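Long-range contact in probable ss-1,3-N-acetylglucosaminyltransferase (Staphylococcus aureus subsp. aureus N315, PDB 6H21), which is probably a glycosyltransferase of the GT-A type, combining a family 2 glycosyltransferase domain with a TarS linker domain: residues C[199-204]-C[249-254]. Residues are numbered along the deposited sequence; the frame is centred on the assembly and turned at random.
Sequences DQLFTI and NEIYKA. With UD1 (uridine-diphosphate-N-acetylglucosamine), chain X.
I251 reaches across to L201 and Q200 where helix 242-256 runs beside helix 198-207, a compact case of two helices meeting through aliphatic groups, with no polar bond between the segments. The segment axes approach to 9.4 Å and point the same way, only 5° apart, and L201 and I251 have the nearest CA atoms, 5.4 Å from each other. Followed outward, L201 shows how the gap is filled. Its CB lies 4.1 Å from I251 CG1. With CG anti to the backbone N (chi1 174°), the side chain swings toward the partner helix although its first bond does not aim there, and both branches of the fork close on E250. CD2 lies 3.6 Å from E250 CB, whereas CD1 settles against the backbone carbonyl, 3.7 Å from E250 C, and also flanks I251 CG1. The chain of E250 bends at chi2 (-67°) and carries its carboxylate away from the contact. I251 answers from the other helix: CG1 rests over the backbone CA of L201, and CD1 extends to Q200 CB at 4.0 Å. Beyond that methylene the Q200 amide turns to another partner, OE1 being hydrogen-bonded to Y274 OH of helix 264-281. One turn further on, I204 CG2 rests against both I251 O and A254 CB, 4.1 Å from the latter methyl. Just before this patch, D199 OD2 accepts a hydrogen bond of 2.6 Å from O6' of uridine-diphosphate-N-acetylglucosamine and forms a salt bridge with R94. Helix 198-207 thus gives a carboxylate to the ligand pocket and hydrocarbon to a helix of the TarS linker domain. No hydrogen bond or salt bridge joins the two segments, so the direct contact probably depends on van der Waals fit and the burial of 281 Å² of mainly apolar surface.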
ATOM      1  N   ASP C 199      13.464  23.541 -22.455  1.00 39.96           N
ATOM      2  CA  ASP C 199      14.667  24.181 -21.954  1.00 39.74           C
ATOM      3  C   ASP C 199      15.545  23.136 -21.244  1.00 37.53           C
ATOM      4  O   ASP C 199      16.756  23.095 -21.444  1.00 35.93           O
ATOM      5  CB  ASP C 199      14.312  25.383 -21.068  1.00 40.99           C
ATOM      6  CG  ASP C 199      13.705  26.550 -21.837  1.00 43.33           C
ATOM      7  OD1 ASP C 199      13.365  26.361 -23.019  1.00 43.89           O
ATOM      8  OD2 ASP C 199      13.597  27.658 -21.254  1.00 45.54           O
ATOM      9  N   GLN C 200      14.921  22.265 -20.445  1.00 36.48           N
ATOM     10  CA  GLN C 200      15.642  21.131 -19.828  1.00 36.09           C
ATOM     11  C   GLN C 200      16.325  20.271 -20.902  1.00 34.94           C
ATOM     12  O   GLN C 200      17.470  19.867 -20.746  1.00 34.67           O
ATOM     13  CB  GLN C 200      14.678  20.223 -19.062  1.00 37.04           C
ATOM     14  CG  GLN C 200      14.125  20.802 -17.779  1.00 38.11           C
ATOM     15  CD  GLN C 200      13.315  19.759 -17.035  1.00 39.12           C
ATOM     16  OE1 GLN C 200      13.833  18.724 -16.609  1.00 39.05           O
ATOM     17  NE2 GLN C 200      12.021  20.013 -16.887  1.00 40.41           N
ATOM     18  N   LEU C 201      15.602  19.983 -21.988  1.00 33.99           N
ATOM     19  CA  LEU C 201      16.091  19.111 -23.025  1.00 33.81           C
ATOM     20  C   LEU C 201      17.316  19.737 -23.706  1.00 34.13           C
ATOM     21  O   LEU C 201      18.290  19.041 -23.956  1.00 33.81           O
ATOM     22  CB  LEU C 201      14.987  18.826 -24.044  1.00 33.96           C
ATOM     23  CG  LEU C 201      15.440  18.030 -25.269  1.00 34.69           C
ATOM     24  CD1 LEU C 201      16.100  16.726 -24.862  1.00 34.45           C
ATOM     25  CD2 LEU C 201      14.272  17.763 -26.211  1.00 35.19           C
ATOM     26  N   PHE C 202      17.250  21.050 -23.977  1.00 34.09           N
ATOM     27  CA  PHE C 202      18.359  21.765 -24.596  1.00 34.54           C
ATOM     28  C   PHE C 202      19.597  21.692 -23.690  1.00 34.30           C
ATOM     29  O   PHE C 202      20.662  21.349 -24.158  1.00 34.62           O
ATOM     30  CB  PHE C 202      17.979  23.214 -24.906  1.00 34.82           C
ATOM     31  CG  PHE C 202      19.077  24.008 -25.568  1.00 35.33           C
ATOM     32  CD1 PHE C 202      20.099  24.563 -24.810  1.00 35.16           C
ATOM     33  CD2 PHE C 202      19.104  24.171 -26.944  1.00 36.00           C
ATOM     34  CE1 PHE C 202      21.113  25.288 -25.413  1.00 35.76           C
ATOM     35  CE2 PHE C 202      20.118  24.893 -27.546  1.00 36.85           C
ATOM     36  CZ  PHE C 202      21.127  25.444 -26.784  1.00 36.76           C
ATOM     37  N   THR C 203      19.443  21.998 -22.395  1.00 33.61           N
ATOM     38  CA  THR C 203      20.571  21.984 -21.467  1.00 33.67           C
ATOM     39  C   THR C 203      21.152  20.567 -21.331  1.00 34.02           C
ATOM     40  O   THR C 203      22.383  20.402 -21.344  1.00 34.44           O
ATOM     41  CB  THR C 203      20.198  22.572 -20.104  1.00 33.22           C
ATOM     42  OG1 THR C 203      19.774  23.924 -20.290  1.00 33.30           O
ATOM     43  CG2 THR C 203      21.352  22.545 -19.128  1.00 33.42           C
ATOM     44  N   ILE C 204      20.285  19.551 -21.234  1.00 33.72           N
ATOM     45  CA  ILE C 204      20.721  18.150 -21.161  1.00 34.39           C
ATOM     46  C   ILE C 204      21.473  17.749 -22.439  1.00 35.02           C
ATOM     47  O   ILE C 204      22.523  17.110 -22.342  1.00 35.02           O
ATOM     48  CB  ILE C 204      19.527  17.206 -20.895  1.00 34.20           C
ATOM     49  CG1 ILE C 204      18.917  17.433 -19.509  1.00 34.25           C
ATOM     50  CG2 ILE C 204      19.908  15.747 -21.148  1.00 34.38           C
ATOM     51  CD1 ILE C 204      19.512  16.604 -18.398  1.00 34.88           C
ATOM     52  N   ASN C 249      10.930  11.871 -22.744  1.00 31.99           N
ATOM     53  CA  ASN C 249      11.491  10.773 -23.520  1.00 32.84           C
ATOM     54  C   ASN C 249      12.802  11.213 -24.205  1.00 33.34           C
ATOM     55  O   ASN C 249      13.752  10.473 -24.218  1.00 33.01           O
ATOM     56  CB  ASN C 249      10.479  10.202 -24.518  1.00 34.01           C
ATOM     57  CG  ASN C 249      11.015   8.997 -25.258  1.00 35.06           C
ATOM     58  OD1 ASN C 249      11.142   9.009 -26.487  1.00 37.92           O
ATOM     59  ND2 ASN C 249      11.444   7.994 -24.518  1.00 34.88           N
ATOM     60  N   GLU C 250      12.855  12.432 -24.741  1.00 33.88           N
ATOM     61  CA  GLU C 250      14.025  12.922 -25.470  1.00 34.95           C
ATOM     62  C   GLU C 250      15.195  13.183 -24.515  1.00 33.68           C
ATOM     63  O   GLU C 250      16.349  13.028 -24.905  1.00 33.70           O
ATOM     64  CB  GLU C 250      13.671  14.169 -26.293  1.00 36.85           C
ATOM     65  CG  GLU C 250      12.656  13.898 -27.396  1.00 39.00           C
ATOM     66  CD  GLU C 250      13.127  13.002 -28.533  1.00 41.81           C
ATOM     67  OE1 GLU C 250      14.316  13.103 -28.915  1.00 44.92           O
ATOM     68  OE2 GLU C 250      12.297  12.197 -29.052  1.00 45.31           O
ATOM     69  N   ILE C 251      14.892  13.543 -23.260  1.00 32.49           N
ATOM     70  CA  ILE C 251      15.925  13.744 -22.246  1.00 31.91           C
ATOM     71  C   ILE C 251      16.658  12.416 -21.994  1.00 31.85           C
ATOM     72  O   ILE C 251      17.897  12.356 -22.039  1.00 31.76           O
ATOM     73  CB  ILE C 251      15.321  14.360 -20.975  1.00 31.30           C
ATOM     74  CG1 ILE C 251      15.006  15.844 -21.205  1.00 31.54           C
ATOM     75  CG2 ILE C 251      16.218  14.137 -19.764  1.00 30.94           C
ATOM     76  CD1 ILE C 251      14.081  16.428 -20.174  1.00 31.20           C
ATOM     77  N   TYR C 252      15.884  11.350 -21.752  1.00 31.41           N
ATOM     78  CA  TYR C 252      16.455  10.017 -21.518  1.00 31.49           C
ATOM     79  C   TYR C 252      17.245   9.525 -22.735  1.00 32.71           C
ATOM     80  O   TYR C 252      18.334   8.986 -22.557  1.00 32.75           O
ATOM     81  CB  TYR C 252      15.358   9.026 -21.148  1.00 30.70           C
ATOM     82  CG  TYR C 252      14.839   9.206 -19.753  1.00 29.77           C
ATOM     83  CD1 TYR C 252      15.653   8.958 -18.663  1.00 29.52           C
ATOM     84  CD2 TYR C 252      13.540   9.624 -19.524  1.00 29.32           C
ATOM     85  CE1 TYR C 252      15.177   9.078 -17.365  1.00 29.05           C
ATOM     86  CE2 TYR C 252      13.053   9.770 -18.241  1.00 28.76           C
ATOM     87  CZ  TYR C 252      13.877   9.492 -17.159  1.00 28.57           C
ATOM     88  OH  TYR C 252      13.399   9.598 -15.898  1.00 28.08           O
ATOM     89  N   LYS C 253      16.706   9.753 -23.951  1.00 34.01           N
ATOM     90  CA  LYS C 253      17.365   9.392 -25.211  1.00 35.58           C
ATOM     91  C   LYS C 253      18.723  10.103 -25.319  1.00 35.44           C
ATOM     92  O   LYS C 253      19.699   9.471 -25.703  1.00 35.91           O
ATOM     93  CB  LYS C 253      16.508   9.716 -26.441  1.00 37.52           C
ATOM     94  CG  LYS C 253      15.273   8.835 -26.625  1.00 38.69           C
ATOM     95  CD  LYS C 253      14.895   8.554 -28.065  1.00 40.83           C
ATOM     96  CE  LYS C 253      14.077   9.645 -28.734  1.00 42.10           C
ATOM     97  N   ALA C 254      18.779  11.387 -24.945  1.00 34.41           N
ATOM     98  CA  ALA C 254      20.016  12.196 -25.002  1.00 34.73           C
ATOM     99  C   ALA C 254      21.073  11.624 -24.054  1.00 34.51           C
ATOM    100  O   ALA C 254      22.250  11.572 -24.386  1.00 35.03           O
ATOM    101  CB  ALA C 254      19.761  13.655 -24.692  1.00 34.27           C
TER
HETATM  102  C1' UD1 X 403       9.941  30.199 -17.452  1.00 45.54           C
HETATM  103  C2' UD1 X 403      11.134  29.536 -16.757  1.00 45.67           C
HETATM  104  C3' UD1 X 403      12.437  30.015 -17.393  1.00 44.33           C
HETATM  105  C4' UD1 X 403      12.392  29.766 -18.899  1.00 39.81           C
HETATM  106  C5' UD1 X 403      11.108  30.309 -19.533  1.00 43.80           C
HETATM  107  C6' UD1 X 403      11.000  29.950 -21.019  1.00 43.25           C
HETATM  108  C7' UD1 X 403      10.829  28.961 -14.376  1.00 54.51           C
HETATM  109  C8' UD1 X 403      10.906  29.475 -12.963  1.00 53.03           C
HETATM  110  N2' UD1 X 403      11.129  29.844 -15.332  1.00 48.62           N
HETATM  111  O1' UD1 X 403      10.074  31.614 -17.281  1.00 41.17           O
HETATM  112  O3' UD1 X 403      13.553  29.332 -16.801  1.00 41.42           O
HETATM  113  O4' UD1 X 403      13.521  30.402 -19.501  1.00 37.83           O
HETATM  114  O5' UD1 X 403       9.934  29.845 -18.836  1.00 39.30           O
HETATM  115  O6' UD1 X 403      11.153  28.553 -21.250  1.00 49.02           O
HETATM  116  O7' UD1 X 403      10.520  27.809 -14.627  1.00 52.28           O
HETATM  117  N1  UD1 X 403       8.388  34.477 -25.199  1.00 43.21           N
HETATM  118  C2  UD1 X 403       8.421  34.287 -26.592  1.00 36.81           C
HETATM  119  N3  UD1 X 403       7.317  34.023 -27.280  1.00 46.02           N
HETATM  120  C4  UD1 X 403       6.140  33.937 -26.671  1.00 43.77           C
HETATM  121  C5  UD1 X 403       6.059  34.118 -25.289  1.00 43.07           C
HETATM  122  C6  UD1 X 403       7.213  34.384 -24.548  1.00 39.57           C
HETATM  123  O2  UD1 X 403       9.487  34.352 -27.218  1.00 37.96           O
HETATM  124  O4  UD1 X 403       5.134  33.702 -27.377  1.00 40.89           O
HETATM  125  C1B UD1 X 403       9.660  34.746 -24.526  1.00 36.80           C
HETATM  126  C2B UD1 X 403       9.596  35.857 -23.492  1.00 37.68           C
HETATM  127  O2' UD1 X 403       9.635  37.136 -24.114  1.00 37.46           O
HETATM  128  C3B UD1 X 403      10.820  35.547 -22.645  1.00 38.10           C
HETATM  129  C4B UD1 X 403      10.943  34.027 -22.728  1.00 39.43           C
HETATM  130  O4B UD1 X 403      10.122  33.593 -23.824  1.00 38.10           O
HETATM  131  O3B UD1 X 403      11.990  36.161 -23.202  1.00 35.30           O
HETATM  132  C5B UD1 X 403      10.463  33.329 -21.468  1.00 41.26           C
HETATM  133  O5B UD1 X 403       9.225  33.904 -21.075  1.00 40.23           O
HETATM  134  PA  UD1 X 403       8.931  34.338 -19.564  1.00 37.58           P
HETATM  135  O1A UD1 X 403       7.552  34.913 -19.574  1.00 41.65           O
HETATM  136  O2A UD1 X 403      10.101  35.090 -18.935  1.00 34.83           O
HETATM  137  O3A UD1 X 403       8.852  32.901 -18.899  1.00 38.44           O
HETATM  138  PB  UD1 X 403       8.862  32.644 -17.325  1.00 37.33           P
HETATM  139  O1B UD1 X 403       7.583  31.949 -16.973  1.00 40.70           O
HETATM  140  O2B UD1 X 403       9.262  33.879 -16.530  1.00 35.20           O